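Long-range contact in UPF0045 protein MTH_1187 (Methanothermobacter thermautotrophicus, PDB 1LXN), which is of unknown function but belongs to a family of predicted thiamine-binding proteins and assembles as a homotetramer: residues A4-I9 with V72-K77. Sequence-based numbering, arbitrary orientation.
Sequences AELTVI and VYTTLK
Glu5, fully extended with CG anti to the backbone N (chi1 176°), lies alongside Lys77 on one face of the sheet. Glu5 belongs to the inner strand 2-10 and Lys77 to 72-79, an edge strand within this chain, in the four-stranded antiparallel sheet (order 2-3-1-4) of a ferredoxin-like (βαββαβ) fold, with helix 50-66 packed on the opposite face. The Lys77 chain bends at chi3 (-52°), which carries NZ to 3.2 Å from Glu5 OE2 in a salt bridge whose hydrogen bond is weak; Lys77 CE passes 3.9 Å from Glu5 CB. With an alanine here in place of Glu5, the Lys77 ammonium would probably lose this carboxylate and the bent lysine chain would be freer to turn. Six N-H to O=C bonds join the backbones, two each in the hydrogen-bonded pairs Glu5-Lys77, Thr7-Thr75 and Ile9-Tyr73. On the helix side Leu6 CD1 rests against the methyl CG2 of Thr74 (3.6 Å), and Leu6 also reaches Ala60 of the helix. Val8 CG1 and Val72 CG1 press unusually close, at 3.4 Å, beside Val64 and Leu65. Thr74 OG1, 3.6 Å from Val8 CG1, is hydrogen-bonded to His61 ND1. Back on the face of Glu5 and Lys77, Thr7 and Thr75 lie side by side, and one water spans their hydroxyls, 2.7 Å from Thr7 OG1 and 3.0 Å from Thr75 OG1, while donating a hydrogen bond to Tyr73 O, the carbonyl that also accepts Ile9 N from above its plane.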
loop_
_atom_site.group_PDB
_atom_site.type_symbol
_atom_site.label_atom_id
_atom_site.label_comp_id
_atom_site.label_asym_id
_atom_site.label_seq_id
_atom_site.Cartn_x
_atom_site.Cartn_y
_atom_site.Cartn_z
ATOM N N ALA A 4 -2.441 -6.948 -0.061
ATOM C CA ALA A 4 -1.330 -6.401 0.693
ATOM C C ALA A 4 -1.680 -5.070 1.327
ATOM O O ALA A 4 -2.733 -4.494 1.058
ATOM C CB ALA A 4 -0.120 -6.227 -0.235
ATOM N N GLU A 5 -0.780 -4.595 2.175
ATOM C CA GLU A 5 -0.937 -3.307 2.826
ATOM C C GLU A 5 0.405 -2.600 2.779
ATOM O O GLU A 5 1.447 -3.202 3.047
ATOM C CB GLU A 5 -1.382 -3.454 4.281
ATOM C CG GLU A 5 -1.463 -2.112 4.983
ATOM C CD GLU A 5 -2.175 -2.176 6.316
ATOM O OE1 GLU A 5 -2.307 -1.114 6.960
ATOM O OE2 GLU A 5 -2.601 -3.280 6.720
ATOM N N LEU A 6 0.374 -1.316 2.449
ATOM C CA LEU A 6 1.591 -0.533 2.347
ATOM C C LEU A 6 1.521 0.759 3.146
ATOM O O LEU A 6 0.526 1.481 3.086
ATOM C CB LEU A 6 1.850 -0.189 0.880
ATOM C CG LEU A 6 2.976 0.813 0.632
ATOM C CD1 LEU A 6 4.330 0.158 0.912
ATOM C CD2 LEU A 6 2.891 1.308 -0.807
ATOM N N THR A 7 2.580 1.040 3.899
ATOM C CA THR A 7 2.656 2.278 4.659
ATOM C C THR A 7 4.038 2.854 4.375
ATOM O O THR A 7 5.055 2.189 4.587
ATOM C CB THR A 7 2.512 2.060 6.186
ATOM O OG1 THR A 7 3.743 1.550 6.711
ATOM C CG2 THR A 7 1.398 1.060 6.491
ATOM N N VAL A 8 4.068 4.071 3.846
ATOM C CA VAL A 8 5.319 4.753 3.549
ATOM C C VAL A 8 5.345 5.909 4.536
ATOM O O VAL A 8 4.513 6.808 4.461
ATOM C CB VAL A 8 5.340 5.296 2.107
ATOM C CG1 VAL A 8 6.703 5.906 1.800
ATOM C CG2 VAL A 8 5.027 4.177 1.123
ATOM N N ILE A 9 6.290 5.878 5.468
ATOM C CA ILE A 9 6.369 6.909 6.492
ATOM C C ILE A 9 7.673 7.697 6.456
ATOM O O ILE A 9 8.736 7.171 6.761
ATOM C CB ILE A 9 6.213 6.282 7.902
ATOM C CG1 ILE A 9 4.962 5.396 7.946
ATOM C CG2 ILE A 9 6.117 7.376 8.956
ATOM C CD1 ILE A 9 4.747 4.676 9.274
ATOM N N VAL A 72 12.987 7.482 4.641
ATOM C CA VAL A 72 11.686 6.854 4.500
ATOM C C VAL A 72 11.643 5.460 5.118
ATOM O O VAL A 72 12.505 4.611 4.862
ATOM C CB VAL A 72 11.272 6.787 3.013
ATOM C CG1 VAL A 72 9.855 6.269 2.887
ATOM C CG2 VAL A 72 11.377 8.178 2.389
ATOM N N TYR A 73 10.629 5.247 5.951
ATOM C CA TYR A 73 10.419 3.981 6.631
ATOM C C TYR A 73 9.197 3.341 5.991
ATOM O O TYR A 73 8.064 3.780 6.216
ATOM C CB TYR A 73 10.155 4.221 8.113
ATOM C CG TYR A 73 10.034 2.949 8.917
ATOM C CD1 TYR A 73 11.163 2.187 9.226
ATOM C CD2 TYR A 73 8.794 2.507 9.374
ATOM C CE1 TYR A 73 11.052 1.021 9.973
ATOM C CE2 TYR A 73 8.677 1.340 10.120
ATOM C CZ TYR A 73 9.805 0.607 10.416
ATOM O OH TYR A 73 9.688 -0.535 11.169
ATOM N N THR A 74 9.427 2.302 5.196
ATOM C CA THR A 74 8.341 1.641 4.491
ATOM C C THR A 74 8.050 0.227 4.966
ATOM O O THR A 74 8.959 -0.583 5.191
ATOM C CB THR A 74 8.625 1.631 2.975
ATOM O OG1 THR A 74 8.610 2.978 2.495
ATOM C CG2 THR A 74 7.584 0.821 2.221
ATOM N N THR A 75 6.763 -0.057 5.105
ATOM C CA THR A 75 6.302 -1.358 5.551
ATOM C C THR A 75 5.352 -1.951 4.513
ATOM O O THR A 75 4.467 -1.269 3.993
ATOM C CB THR A 75 5.573 -1.242 6.913
ATOM O OG1 THR A 75 6.496 -0.783 7.911
ATOM C CG2 THR A 75 5.009 -2.588 7.340
ATOM N N LEU A 76 5.557 -3.225 4.208
ATOM C CA LEU A 76 4.722 -3.925 3.251
ATOM C C LEU A 76 4.344 -5.284 3.818
ATOM O O LEU A 76 5.208 -6.043 4.250
ATOM C CB LEU A 76 5.473 -4.121 1.933
ATOM C CG LEU A 76 4.763 -4.969 0.873
ATOM C CD1 LEU A 76 3.542 -4.228 0.353
ATOM C CD2 LEU A 76 5.727 -5.283 -0.271
ATOM N N LYS A 77 3.048 -5.572 3.840
ATOM C CA LYS A 77 2.552 -6.855 4.309
ATOM C C LYS A 77 1.901 -7.495 3.098
ATOM O O LYS A 77 1.079 -6.871 2.430
ATOM C CB LYS A 77 1.491 -6.694 5.401
ATOM C CG LYS A 77 1.967 -6.060 6.691
ATOM C CD LYS A 77 0.894 -6.180 7.782
ATOM C CE LYS A 77 -0.468 -5.657 7.315
ATOM N NZ LYS A 77 -1.538 -5.785 8.354
HETATM O O HOH W 1 6.201 2.188 7.624
#